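Local atomic coordinates of hypothetical protein (Staphylococcus aureus subsp. aureus, PDB entry 1QYI), a protein that is of unknown function but belongs to the haloacid dehalogenase (HAD) superfamily and is probably a hydrolase acting on an unidentified substrate. Residues F85-I90 with Q131-F136; M80-F85 with N146-L151; I90-K95 with D124-N129. All coordinates share one frame; numbering follows the deposited sequence.

Contact 1 of 3, residues F85-I90 with Q131-F136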
ATOM      1  N   PHE A  85       2.028   4.918 -15.766  1.00 21.85           N
ATOM      2  CA  PHE A  85       1.898   6.246 -16.327  1.00 19.66           C
ATOM      3  C   PHE A  85       3.027   6.576 -17.296  1.00 19.50           C
ATOM      4  O   PHE A  85       2.851   7.390 -18.209  1.00 20.24           O
ATOM      5  CB  PHE A  85       1.855   7.285 -15.214  1.00 17.97           C
ATOM      6  CG  PHE A  85       1.887   8.688 -15.722  1.00 17.20           C
ATOM      7  CD1 PHE A  85       0.757   9.260 -16.293  1.00 13.06           C
ATOM      8  CD2 PHE A  85       3.076   9.426 -15.680  1.00 17.24           C
ATOM      9  CE1 PHE A  85       0.807  10.547 -16.818  1.00 17.87           C
ATOM     10  CE2 PHE A  85       3.139  10.716 -16.203  1.00 16.75           C
ATOM     11  CZ  PHE A  85       2.003  11.284 -16.776  1.00 16.21           C
ATOM     12  N   SER A  86       4.188   5.960 -17.099  1.00 19.26           N
ATOM     13  CA  SER A  86       5.333   6.206 -17.984  1.00 21.50           C
ATOM     14  C   SER A  86       5.102   5.589 -19.369  1.00 22.76           C
ATOM     15  O   SER A  86       5.459   6.177 -20.392  1.00 24.35           O
ATOM     16  CB  SER A  86       6.620   5.632 -17.374  1.00 19.97           C
ATOM     17  OG  SER A  86       7.038   6.378 -16.253  1.00 17.50           O
ATOM     18  N   ILE A  87       4.493   4.406 -19.383  1.00 24.41           N
ATOM     19  CA  ILE A  87       4.201   3.688 -20.616  1.00 24.15           C
ATOM     20  C   ILE A  87       3.298   4.527 -21.514  1.00 24.02           C
ATOM     21  O   ILE A  87       3.458   4.544 -22.735  1.00 23.26           O
ATOM     22  CB  ILE A  87       3.525   2.329 -20.301  1.00 24.78           C
ATOM     23  CG1 ILE A  87       4.472   1.480 -19.460  1.00 23.63           C
ATOM     24  CG2 ILE A  87       3.177   1.596 -21.588  1.00 25.34           C
ATOM     25  CD1 ILE A  87       5.836   1.317 -20.104  1.00 25.65           C
ATOM     26  N   HIS A  88       2.352   5.229 -20.903  1.00 23.88           N
ATOM     27  CA  HIS A  88       1.452   6.076 -21.663  1.00 25.05           C
ATOM     28  C   HIS A  88       2.139   7.375 -22.028  1.00 26.20           C
ATOM     29  O   HIS A  88       1.866   7.947 -23.080  1.00 27.58           O
ATOM     30  CB  HIS A  88       0.184   6.378 -20.874  1.00 25.08           C
ATOM     31  CG  HIS A  88      -0.701   5.191 -20.688  1.00 26.75           C
ATOM     32  ND1 HIS A  88      -0.958   4.291 -21.708  1.00 26.33           N
ATOM     33  CD2 HIS A  88      -1.397   4.749 -19.622  1.00 27.17           C
ATOM     34  CE1 HIS A  88      -1.768   3.356 -21.271  1.00 26.72           C
ATOM     35  NE2 HIS A  88      -2.056   3.603 -20.003  1.00 28.35           N
ATOM     36  N   LEU A  89       3.032   7.844 -21.163  1.00 26.95           N
ATOM     37  CA  LEU A  89       3.735   9.080 -21.437  1.00 26.14           C
ATOM     38  C   LEU A  89       4.634   8.854 -22.642  1.00 27.10           C
ATOM     39  O   LEU A  89       4.602   9.619 -23.602  1.00 27.74           O
ATOM     40  CB  LEU A  89       4.570   9.511 -20.227  1.00 24.84           C
ATOM     41  CG  LEU A  89       5.402  10.783 -20.445  1.00 22.05           C
ATOM     42  CD1 LEU A  89       4.496  11.921 -20.842  1.00 22.88           C
ATOM     43  CD2 LEU A  89       6.177  11.113 -19.197  1.00 22.77           C
ATOM     44  N   ILE A  90       5.432   7.795 -22.584  1.00 26.60           N
ATOM     45  CA  ILE A  90       6.341   7.445 -23.672  1.00 28.35           C
ATOM     46  C   ILE A  90       5.531   7.278 -24.972  1.00 28.86           C
ATOM     47  O   ILE A  90       5.992   7.637 -26.053  1.00 28.79           O
ATOM     48  CB  ILE A  90       7.120   6.119 -23.331  1.00 26.39           C
ATOM     49  CG1 ILE A  90       8.120   6.382 -22.216  1.00 24.44           C
ATOM     50  CG2 ILE A  90       7.873   5.599 -24.549  1.00 28.18           C
ATOM     51  CD1 ILE A  90       8.556   5.137 -21.477  1.00 28.07           C
ATOM     52  N   GLN A 131      -3.811  -0.730 -23.104  1.00 38.18           N
ATOM     53  CA  GLN A 131      -3.348  -2.105 -23.071  1.00 38.82           C
ATOM     54  C   GLN A 131      -1.816  -2.104 -23.209  1.00 39.44           C
ATOM     55  O   GLN A 131      -1.140  -3.084 -22.879  1.00 38.87           O
ATOM     56  CB  GLN A 131      -3.984  -2.889 -24.220  1.00 39.74           C
ATOM     57  CG  GLN A 131      -3.966  -4.400 -24.051  1.00 41.70           C
ATOM     58  CD  GLN A 131      -5.181  -4.948 -23.315  1.00 42.47           C
ATOM     59  OE1 GLN A 131      -5.333  -4.788 -22.100  1.00 44.33           O
ATOM     60  NE2 GLN A 131      -6.066  -5.584 -24.063  1.00 43.51           N
ATOM     61  N   LEU A 132      -1.273  -0.982 -23.676  1.00 39.34           N
ATOM     62  CA  LEU A 132       0.163  -0.838 -23.877  1.00 39.98           C
ATOM     63  C   LEU A 132       1.030  -1.276 -22.691  1.00 41.87           C
ATOM     64  O   LEU A 132       1.950  -2.085 -22.856  1.00 41.98           O
ATOM     65  CB  LEU A 132       0.503   0.611 -24.246  1.00 38.20           C
ATOM     66  CG  LEU A 132       1.964   0.839 -24.646  1.00 38.91           C
ATOM     67  CD1 LEU A 132       2.285   0.008 -25.879  1.00 40.19           C
ATOM     68  CD2 LEU A 132       2.206   2.313 -24.918  1.00 39.05           C
ATOM     69  N   PRO A 133       0.756  -0.749 -21.478  1.00 42.46           N
ATOM     70  CA  PRO A 133       1.568  -1.143 -20.321  1.00 40.92           C
ATOM     71  C   PRO A 133       1.629  -2.656 -20.122  1.00 39.66           C
ATOM     72  O   PRO A 133       2.682  -3.206 -19.791  1.00 38.64           O
ATOM     73  CB  PRO A 133       0.902  -0.403 -19.157  1.00 41.22           C
ATOM     74  CG  PRO A 133      -0.510  -0.196 -19.624  1.00 42.62           C
ATOM     75  CD  PRO A 133      -0.347   0.144 -21.076  1.00 41.85           C
ATOM     76  N   LEU A 134       0.504  -3.325 -20.342  1.00 39.68           N
ATOM     77  CA  LEU A 134       0.435  -4.775 -20.193  1.00 39.89           C
ATOM     78  C   LEU A 134       1.250  -5.456 -21.285  1.00 40.44           C
ATOM     79  O   LEU A 134       1.876  -6.487 -21.055  1.00 40.01           O
ATOM     80  CB  LEU A 134      -1.018  -5.238 -20.275  1.00 38.84           C
ATOM     81  CG  LEU A 134      -1.260  -6.727 -20.065  1.00 38.31           C
ATOM     82  CD1 LEU A 134      -0.891  -7.103 -18.641  1.00 39.12           C
ATOM     83  CD2 LEU A 134      -2.715  -7.045 -20.338  1.00 39.63           C
ATOM     84  N   GLN A 135       1.223  -4.877 -22.480  1.00 41.82           N
ATOM     85  CA  GLN A 135       1.960  -5.420 -23.611  1.00 43.21           C
ATOM     86  C   GLN A 135       3.407  -4.936 -23.530  1.00 44.44           C
ATOM     87  O   GLN A 135       4.204  -5.127 -24.448  1.00 46.27           O
ATOM     88  CB  GLN A 135       1.320  -4.963 -24.915  1.00 43.69           C
ATOM     89  CG  GLN A 135      -0.140  -5.372 -25.046  1.00 43.74           C
ATOM     90  CD  GLN A 135      -0.804  -4.753 -26.260  1.00 43.66           C
ATOM     91  OE1 GLN A 135      -1.909  -5.136 -26.637  1.00 43.93           O
ATOM     92  NE2 GLN A 135      -0.132  -3.782 -26.872  1.00 43.61           N
ATOM     93  N   PHE A 136       3.730  -4.296 -22.415  1.00 44.97           N
ATOM     94  CA  PHE A 136       5.070  -3.802 -22.170  1.00 44.85           C
ATOM     95  C   PHE A 136       5.794  -4.812 -21.283  1.00 45.23           C
ATOM     96  O   PHE A 136       6.959  -5.127 -21.510  1.00 45.31           O
ATOM     97  CB  PHE A 136       5.004  -2.439 -21.471  1.00 44.42           C
ATOM     98  CG  PHE A 136       6.261  -2.076 -20.731  1.00 43.79           C
ATOM     99  CD1 PHE A 136       7.433  -1.771 -21.417  1.00 44.60           C
ATOM    100  CD2 PHE A 136       6.281  -2.071 -19.339  1.00 43.23           C
ATOM    101  CE1 PHE A 136       8.604  -1.468 -20.724  1.00 45.17           C
ATOM    102  CE2 PHE A 136       7.444  -1.770 -18.639  1.00 43.90           C
ATOM    103  CZ  PHE A 136       8.608  -1.470 -19.331  1.00 44.79           C
TER
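I87 lays its terminal methyl over one face of the F136 ring, CD1 standing 3.5 Å from the ring centroid and 13° off the normal, a CH-pi contact close to the middle of the ring. The two branches of this isoleucine divide the work. CG1, set beside the backbone N (chi1 -61°), carries CD1 to the phenylalanine, while CG2, opposite that N, is pressed against the turn made by L132 and P133. There CG2 lies 3.4 Å from L132 CG and 3.8 Å from P133 CD. L132 also brings its CD2 methyl to 3.4 Å from the carbonyl oxygen of I87. The next residue, H88, meets the CD-CG side of the proline obliquely with its imidazole, CE1 3.5 Å from P133 CD. No hydrogen bond joins the segments; shape and apolar surface hold them together. F85, on the far side of the helix, packs on helix 16-31, while I90 packs on helix 144-158, and P133 also rests on I65 of helix 64-71. F136 is held a second time, edge-to-face with F154. The loop residues L132 and P133, with F136 of the short helix 134-137, thus pack on helix 77-93 within the helical insert between the first two strands of the core sheet in sequence, consistent with a C1-type cap of the HAD superfamily.

Contact 2 of 3, residues M80-F85 with N146-L151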
HETATM    1  N   MSE A  80       4.105   1.100  -8.994  1.00 24.62           N
HETATM    2  CA  MSE A  80       3.138   0.618  -9.975  1.00 27.93           C
HETATM    3  C   MSE A  80       2.493   1.727 -10.812  1.00 26.49           C
HETATM    4  O   MSE A  80       2.501   1.668 -12.042  1.00 24.27           O
HETATM    5  CB  MSE A  80       2.040  -0.196  -9.290  1.00 31.97           C
HETATM    6  CG  MSE A  80       2.538  -1.424  -8.565  1.00 37.86           C
HETATM    7 SE   MSE A  80       1.092  -2.563  -8.004  1.00 46.69          SE
HETATM    8  CE  MSE A  80      -0.096  -1.201  -7.265  1.00 44.79           C
ATOM      9  N   LEU A  81       1.926   2.727 -10.145  1.00 26.50           N
ATOM     10  CA  LEU A  81       1.284   3.825 -10.844  1.00 26.92           C
ATOM     11  C   LEU A  81       2.308   4.585 -11.686  1.00 26.93           C
ATOM     12  O   LEU A  81       1.978   5.110 -12.746  1.00 27.59           O
ATOM     13  CB  LEU A  81       0.606   4.761  -9.844  1.00 25.93           C
ATOM     14  CG  LEU A  81       1.478   5.533  -8.854  1.00 25.76           C
ATOM     15  CD1 LEU A  81       2.039   6.787  -9.522  1.00 25.40           C
ATOM     16  CD2 LEU A  81       0.625   5.939  -7.646  1.00 24.25           C
ATOM     17  N   PHE A  82       3.551   4.644 -11.221  1.00 26.39           N
ATOM     18  CA  PHE A  82       4.590   5.338 -11.972  1.00 25.86           C
ATOM     19  C   PHE A  82       4.879   4.638 -13.300  1.00 24.97           C
ATOM     20  O   PHE A  82       4.889   5.286 -14.341  1.00 24.45           O
ATOM     21  CB  PHE A  82       5.887   5.419 -11.158  1.00 26.58           C
ATOM     22  CG  PHE A  82       7.050   6.019 -11.917  1.00 25.96           C
ATOM     23  CD1 PHE A  82       7.103   7.390 -12.172  1.00 24.70           C
ATOM     24  CD2 PHE A  82       8.103   5.214 -12.357  1.00 25.46           C
ATOM     25  CE1 PHE A  82       8.184   7.950 -12.844  1.00 24.91           C
ATOM     26  CE2 PHE A  82       9.192   5.763 -13.032  1.00 25.90           C
ATOM     27  CZ  PHE A  82       9.234   7.139 -13.276  1.00 24.93           C
ATOM     28  N   ILE A  83       5.131   3.328 -13.257  1.00 24.27           N
ATOM     29  CA  ILE A  83       5.435   2.561 -14.466  1.00 23.61           C
ATOM     30  C   ILE A  83       4.282   2.611 -15.468  1.00 22.82           C
ATOM     31  O   ILE A  83       4.493   2.801 -16.667  1.00 24.21           O
ATOM     32  CB  ILE A  83       5.791   1.060 -14.135  1.00 24.22           C
ATOM     33  CG1 ILE A  83       7.300   0.812 -14.293  1.00 24.76           C
ATOM     34  CG2 ILE A  83       5.106   0.107 -15.107  1.00 23.22           C
ATOM     35  CD1 ILE A  83       8.194   1.527 -13.297  1.00 22.86           C
ATOM     36  N   VAL A  84       3.064   2.450 -14.972  1.00 21.98           N
ATOM     37  CA  VAL A  84       1.875   2.484 -15.820  1.00 22.56           C
ATOM     38  C   VAL A  84       1.723   3.851 -16.495  1.00 22.63           C
ATOM     39  O   VAL A  84       1.347   3.942 -17.661  1.00 22.88           O
ATOM     40  CB  VAL A  84       0.605   2.167 -14.986  1.00 21.78           C
ATOM     41  CG1 VAL A  84      -0.651   2.512 -15.773  1.00 20.77           C
ATOM     42  CG2 VAL A  84       0.606   0.687 -14.609  1.00 18.06           C
ATOM     43  N   PHE A  85       2.028   4.918 -15.766  1.00 21.85           N
ATOM     44  CA  PHE A  85       1.898   6.246 -16.327  1.00 19.66           C
ATOM     45  C   PHE A  85       3.027   6.576 -17.296  1.00 19.50           C
ATOM     46  O   PHE A  85       2.851   7.390 -18.209  1.00 20.24           O
ATOM     47  CB  PHE A  85       1.855   7.285 -15.214  1.00 17.97           C
ATOM     48  CG  PHE A  85       1.887   8.688 -15.722  1.00 17.20           C
ATOM     49  CD1 PHE A  85       0.757   9.260 -16.293  1.00 13.06           C
ATOM     50  CD2 PHE A  85       3.076   9.426 -15.680  1.00 17.24           C
ATOM     51  CE1 PHE A  85       0.807  10.547 -16.818  1.00 17.87           C
ATOM     52  CE2 PHE A  85       3.139  10.716 -16.203  1.00 16.75           C
ATOM     53  CZ  PHE A  85       2.003  11.284 -16.776  1.00 16.21           C
ATOM     54  N   ASN A 146      14.983  -4.589 -12.167  1.00 39.75           N
ATOM     55  CA  ASN A 146      14.894  -5.063 -13.552  1.00 38.68           C
ATOM     56  C   ASN A 146      13.743  -4.400 -14.298  1.00 37.36           C
ATOM     57  O   ASN A 146      13.852  -4.101 -15.487  1.00 36.51           O
ATOM     58  CB  ASN A 146      14.695  -6.586 -13.571  1.00 40.12           C
ATOM     59  CG  ASN A 146      15.753  -7.322 -12.776  1.00 41.70           C
ATOM     60  OD1 ASN A 146      16.940  -7.233 -13.085  1.00 43.41           O
ATOM     61  ND2 ASN A 146      15.329  -8.055 -11.746  1.00 41.98           N
ATOM     62  N   ILE A 147      12.632  -4.189 -13.600  1.00 37.13           N
ATOM     63  CA  ILE A 147      11.464  -3.557 -14.204  1.00 36.80           C
ATOM     64  C   ILE A 147      11.804  -2.126 -14.599  1.00 36.83           C
ATOM     65  O   ILE A 147      11.428  -1.669 -15.676  1.00 38.17           O
ATOM     66  CB  ILE A 147      10.272  -3.535 -13.227  1.00 36.75           C
ATOM     67  CG1 ILE A 147       9.837  -4.971 -12.911  1.00 33.98           C
ATOM     68  CG2 ILE A 147       9.122  -2.720 -13.821  1.00 35.42           C
ATOM     69  CD1 ILE A 147       8.829  -5.083 -11.798  1.00 34.13           C
ATOM     70  N   TYR A 148      12.513  -1.420 -13.723  1.00 36.54           N
ATOM     71  CA  TYR A 148      12.907  -0.044 -14.005  1.00 35.97           C
ATOM     72  C   TYR A 148      13.885   0.035 -15.171  1.00 36.62           C
ATOM     73  O   TYR A 148      13.898   1.012 -15.917  1.00 35.39           O
ATOM     74  CB  TYR A 148      13.510   0.611 -12.752  1.00 34.45           C
ATOM     75  CG  TYR A 148      12.475   1.298 -11.895  1.00 33.92           C
ATOM     76  CD1 TYR A 148      11.613   0.565 -11.077  1.00 31.89           C
ATOM     77  CD2 TYR A 148      12.284   2.679 -11.984  1.00 33.42           C
ATOM     78  CE1 TYR A 148      10.577   1.191 -10.376  1.00 32.76           C
ATOM     79  CE2 TYR A 148      11.253   3.310 -11.290  1.00 34.42           C
ATOM     80  CZ  TYR A 148      10.401   2.564 -10.493  1.00 32.91           C
ATOM     81  OH  TYR A 148       9.355   3.193  -9.853  1.00 30.20           O
ATOM     82  N   ALA A 149      14.700  -1.002 -15.325  1.00 38.34           N
ATOM     83  CA  ALA A 149      15.673  -1.054 -16.408  1.00 39.65           C
ATOM     84  C   ALA A 149      14.953  -1.224 -17.748  1.00 40.17           C
ATOM     85  O   ALA A 149      15.320  -0.595 -18.739  1.00 41.05           O
ATOM     86  CB  ALA A 149      16.655  -2.208 -16.181  1.00 40.02           C
ATOM     87  N   ALA A 150      13.927  -2.072 -17.774  1.00 40.42           N
ATOM     88  CA  ALA A 150      13.159  -2.304 -18.993  1.00 40.69           C
ATOM     89  C   ALA A 150      12.463  -1.011 -19.400  1.00 41.71           C
ATOM     90  O   ALA A 150      12.451  -0.637 -20.575  1.00 42.11           O
ATOM     91  CB  ALA A 150      12.127  -3.401 -18.761  1.00 39.81           C
ATOM     92  N   LEU A 151      11.884  -0.332 -18.415  1.00 43.30           N
ATOM     93  CA  LEU A 151      11.183   0.926 -18.642  1.00 44.44           C
ATOM     94  C   LEU A 151      12.107   1.971 -19.252  1.00 45.83           C
ATOM     95  O   LEU A 151      11.687   2.754 -20.105  1.00 46.13           O
ATOM     96  CB  LEU A 151      10.611   1.454 -17.321  1.00 44.75           C
ATOM     97  CG  LEU A 151      10.183   2.923 -17.282  1.00 43.47           C
ATOM     98  CD1 LEU A 151       9.136   3.173 -18.342  1.00 44.94           C
ATOM     99  CD2 LEU A 151       9.652   3.269 -15.902  1.00 43.25           C
TER
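I83 gives up the largest area in this contact, with L151 and Y148 next, and the three meet around a single methyl. I83 CD1 sits over one face of the Y148 ring, 3.9 Å from its centroid and displaced toward the rim on the side of CZ, in a CH-pi contact. The same methyl touches L151 CD2 at 3.5 Å, the two side chains running antiparallel as they pass. The first torsion of I83, -106°, is well away from a staggered value; with this rotation CG1 leans toward helix 144-158, where it also meets I147 CG2 at 4.0 Å.

Y148 has a second neighbour in F82. The two ring planes are nearly parallel, 10° apart, yet the rings lie rim to rim with centroids 5.9 Å apart, so neither stacks on the other. Their closest carbons are F82 CE2 and Y148 CE2 at 3.6 Å, and the phenol oxygen OH comes to 3.5 Å from F82 CD2. That hydroxyl has a weak hydrogen bond to OD1 of D79, just before the segment. L151 CD2 completes the group by approaching F82 CE2 at 3.8 Å. W174 of helix 172-195 packs edge-to-face on F82 and also touches Y148, extending the aromatic cluster to a third helix. The segment axes run nearly parallel, 19° apart and 11.2 Å from each other at closest approach, a wide spacing filled by these large side chains. Near-parallel helices packed in this way, here 77-93 and 144-158, form the core of the helical insert, consistent with the C1-type cap of HAD proteins.

Contact 3 of 3, residues I90-K95 with D124-N129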
ATOM      1  N   ILE A  90       5.432   7.795 -22.584  1.00 26.60           N
ATOM      2  CA  ILE A  90       6.341   7.445 -23.672  1.00 28.35           C
ATOM      3  C   ILE A  90       5.531   7.278 -24.972  1.00 28.86           C
ATOM      4  O   ILE A  90       5.992   7.637 -26.053  1.00 28.79           O
ATOM      5  CB  ILE A  90       7.120   6.119 -23.331  1.00 26.39           C
ATOM      6  CG1 ILE A  90       8.120   6.382 -22.216  1.00 24.44           C
ATOM      7  CG2 ILE A  90       7.873   5.599 -24.549  1.00 28.18           C
ATOM      8  CD1 ILE A  90       8.556   5.137 -21.477  1.00 28.07           C
ATOM      9  N   ASP A  91       4.315   6.752 -24.844  1.00 29.69           N
ATOM     10  CA  ASP A  91       3.431   6.517 -25.980  1.00 28.92           C
ATOM     11  C   ASP A  91       2.971   7.822 -26.645  1.00 28.71           C
ATOM     12  O   ASP A  91       2.859   7.909 -27.873  1.00 28.15           O
ATOM     13  CB  ASP A  91       2.222   5.689 -25.522  1.00 29.31           C
ATOM     14  CG  ASP A  91       1.454   5.086 -26.681  1.00 30.68           C
ATOM     15  OD1 ASP A  91       2.093   4.696 -27.687  1.00 33.11           O
ATOM     16  OD2 ASP A  91       0.217   4.958 -26.572  1.00 30.81           O
ATOM     17  N   ILE A  92       2.702   8.829 -25.822  1.00 28.03           N
ATOM     18  CA  ILE A  92       2.266  10.135 -26.296  1.00 27.89           C
ATOM     19  C   ILE A  92       3.475  10.901 -26.851  1.00 29.48           C
ATOM     20  O   ILE A  92       3.349  11.669 -27.807  1.00 30.20           O
ATOM     21  CB  ILE A  92       1.607  10.954 -25.138  1.00 26.28           C
ATOM     22  CG1 ILE A  92       0.405  10.192 -24.591  1.00 24.48           C
ATOM     23  CG2 ILE A  92       1.153  12.321 -25.632  1.00 24.28           C
ATOM     24  CD1 ILE A  92      -0.241  10.844 -23.397  1.00 28.35           C
ATOM     25  N   LEU A  93       4.646  10.687 -26.255  1.00 30.46           N
ATOM     26  CA  LEU A  93       5.859  11.368 -26.699  1.00 32.97           C
ATOM     27  C   LEU A  93       6.385  10.883 -28.044  1.00 36.17           C
ATOM     28  O   LEU A  93       7.169  11.578 -28.689  1.00 39.40           O
ATOM     29  CB  LEU A  93       6.967  11.223 -25.661  1.00 29.32           C
ATOM     30  CG  LEU A  93       6.712  11.946 -24.350  1.00 28.37           C
ATOM     31  CD1 LEU A  93       7.770  11.525 -23.357  1.00 29.78           C
ATOM     32  CD2 LEU A  93       6.727  13.448 -24.563  1.00 26.49           C
ATOM     33  N   LYS A  94       5.961   9.698 -28.465  1.00 37.58           N
ATOM     34  CA  LYS A  94       6.409   9.153 -29.736  1.00 39.81           C
ATOM     35  C   LYS A  94       5.551   9.700 -30.878  1.00 41.30           C
ATOM     36  O   LYS A  94       5.695   9.293 -32.029  1.00 41.03           O
ATOM     37  CB  LYS A  94       6.340   7.625 -29.694  1.00 42.15           C
ATOM     38  CG  LYS A  94       7.022   6.924 -30.853  1.00 45.28           C
ATOM     39  CD  LYS A  94       7.034   5.414 -30.658  1.00 47.99           C
ATOM     40  CE  LYS A  94       5.625   4.842 -30.638  1.00 50.27           C
ATOM     41  NZ  LYS A  94       5.618   3.380 -30.332  1.00 51.23           N
ATOM     42  N   LYS A  95       4.656  10.628 -30.547  1.00 42.56           N
ATOM     43  CA  LYS A  95       3.784  11.245 -31.540  1.00 43.44           C
ATOM     44  C   LYS A  95       4.266  12.660 -31.876  1.00 44.16           C
ATOM     45  O   LYS A  95       3.770  13.284 -32.815  1.00 45.58           O
ATOM     46  CB  LYS A  95       2.339  11.296 -31.026  1.00 43.69           C
ATOM     47  CG  LYS A  95       1.746   9.937 -30.672  1.00 43.51           C
ATOM     48  CD  LYS A  95       1.366   9.124 -31.896  1.00 45.54           C
ATOM     49  CE  LYS A  95       0.054   9.611 -32.513  1.00 50.04           C
ATOM     50  NZ  LYS A  95      -1.135   9.333 -31.632  1.00 52.03           N
ATOM     51  N   ASP A 124      -2.635  14.819 -34.504  1.00 35.68           N
ATOM     52  CA  ASP A 124      -3.940  14.183 -34.555  1.00 33.92           C
ATOM     53  C   ASP A 124      -4.430  13.940 -33.145  1.00 31.27           C
ATOM     54  O   ASP A 124      -3.711  14.170 -32.179  1.00 32.23           O
ATOM     55  CB  ASP A 124      -3.856  12.841 -35.290  1.00 35.52           C
ATOM     56  CG  ASP A 124      -2.897  12.875 -36.464  1.00 36.16           C
ATOM     57  OD1 ASP A 124      -3.001  13.799 -37.302  1.00 37.78           O
ATOM     58  OD2 ASP A 124      -2.042  11.972 -36.546  1.00 35.67           O
ATOM     59  N   CYS A 125      -5.668  13.489 -33.024  1.00 27.77           N
ATOM     60  CA  CYS A 125      -6.205  13.193 -31.715  1.00 25.91           C
ATOM     61  C   CYS A 125      -5.452  11.959 -31.228  1.00 25.73           C
ATOM     62  O   CYS A 125      -5.341  10.972 -31.954  1.00 26.39           O
ATOM     63  CB  CYS A 125      -7.697  12.889 -31.819  1.00 26.05           C
ATOM     64  SG  CYS A 125      -8.475  12.488 -30.248  1.00 23.00           S
ATOM     65  N   PHE A 126      -4.911  12.008 -30.013  1.00 25.81           N
ATOM     66  CA  PHE A 126      -4.183  10.857 -29.473  1.00 24.33           C
ATOM     67  C   PHE A 126      -5.167   9.847 -28.856  1.00 23.23           C
ATOM     68  O   PHE A 126      -6.120  10.243 -28.184  1.00 20.59           O
ATOM     69  CB  PHE A 126      -3.178  11.324 -28.406  1.00 25.92           C
ATOM     70  CG  PHE A 126      -2.496  10.195 -27.686  1.00 26.73           C
ATOM     71  CD1 PHE A 126      -1.556   9.403 -28.342  1.00 29.13           C
ATOM     72  CD2 PHE A 126      -2.872   9.856 -26.390  1.00 28.26           C
ATOM     73  CE1 PHE A 126      -1.004   8.281 -27.723  1.00 29.16           C
ATOM     74  CE2 PHE A 126      -2.330   8.736 -25.759  1.00 29.74           C
ATOM     75  CZ  PHE A 126      -1.396   7.947 -26.430  1.00 29.27           C
ATOM     76  N   ASN A 127      -4.957   8.551 -29.091  1.00 24.15           N
ATOM     77  CA  ASN A 127      -5.839   7.531 -28.507  1.00 27.04           C
ATOM     78  C   ASN A 127      -5.075   6.789 -27.402  1.00 29.55           C
ATOM     79  O   ASN A 127      -3.995   6.253 -27.629  1.00 30.54           O
ATOM     80  CB  ASN A 127      -6.341   6.545 -29.579  1.00 25.20           C
ATOM     81  CG  ASN A 127      -7.113   7.243 -30.711  1.00 23.00           C
ATOM     82  OD1 ASN A 127      -7.919   8.149 -30.469  1.00 15.69           O
ATOM     83  ND2 ASN A 127      -6.873   6.809 -31.947  1.00 21.82           N
ATOM     84  N   LEU A 128      -5.656   6.750 -26.208  1.00 32.57           N
ATOM     85  CA  LEU A 128      -5.028   6.148 -25.037  1.00 36.08           C
ATOM     86  C   LEU A 128      -4.325   4.794 -25.151  1.00 37.52           C
ATOM     87  O   LEU A 128      -3.148   4.674 -24.779  1.00 39.24           O
ATOM     88  CB  LEU A 128      -6.038   6.089 -23.900  1.00 37.66           C
ATOM     89  CG  LEU A 128      -5.452   5.824 -22.516  1.00 39.42           C
ATOM     90  CD1 LEU A 128      -4.220   6.690 -22.241  1.00 38.28           C
ATOM     91  CD2 LEU A 128      -6.545   6.115 -21.511  1.00 39.95           C
ATOM     92  N   ASN A 129      -5.035   3.786 -25.653  1.00 36.22           N
ATOM     93  CA  ASN A 129      -4.490   2.434 -25.781  1.00 36.71           C
ATOM     94  C   ASN A 129      -4.031   1.923 -24.407  1.00 37.27           C
ATOM     95  O   ASN A 129      -2.840   1.689 -24.176  1.00 36.92           O
ATOM     96  CB  ASN A 129      -3.320   2.410 -26.771  1.00 36.34           C
ATOM     97  CG  ASN A 129      -2.736   1.011 -26.964  1.00 36.33           C
ATOM     98  OD1 ASN A 129      -1.723   0.843 -27.642  1.00 40.39           O
ATOM     99  ND2 ASN A 129      -3.372   0.007 -26.371  1.00 34.31           N
TER
HETATM  100  O   HOH W   1      -1.812  12.311 -31.240  1.00 13.39           O
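This is a partly buried contact between the C-terminal end of helix 77-93 and a loop whose first part, D124-N127, is extended, about 30 Å from the centre of the chain, and it turns on one aromatic ring. F126 points its side chain at the helix and presents a face to I92, whose CG1 is 3.6 Å from the ring centroid, displaced toward the rim and 24° off the normal. Charged groups meet the rim of the ring. D91 brings OD2 to 3.4 Å from F126 CZ, near the ring plane, its carboxylate turned 74° from that plane; a carboxylate oxygen at the electropositive edge of a ring is probably mildly favourable. K95 folds back through three successive bends (chi2 -75°, with chi3 and chi4 similar) and sets NZ 3.3 Å from F126 CD1, again at the edge. This ammonium gives a hydrogen bond to a water at 3.1 Å from NZ, and the water donates to D124 O at 2.8 Å, linking the two segments. Beyond the pair, I92 rests on L38, F126 O accepts a hydrogen bond from H39, and I90 packs against helix 144-158. The loop lies between helices 111-115 and 134-137.

Helix 77-93, with the residues just after it in contact 3, supplies one side of all three contacts, in the order 2, 1, 3. Contacts 1 and 2 are buried and mainly apolar, with centres about 9 Å apart; their segments meet at F85 and they merge where F136 and S86 pack on L151. Contact 3, whose segment begins at I90, lies further out, and only there do carboxylate and ammonium groups and a bridging water take part, H88 being the one ionisable side chain to touch in contact 1. The partner changes too: a regular helix in contact 2, a short turn in contact 1, an irregular loop in contact 3. Along the chain the contacts are nested, 3 inside 1 inside 2.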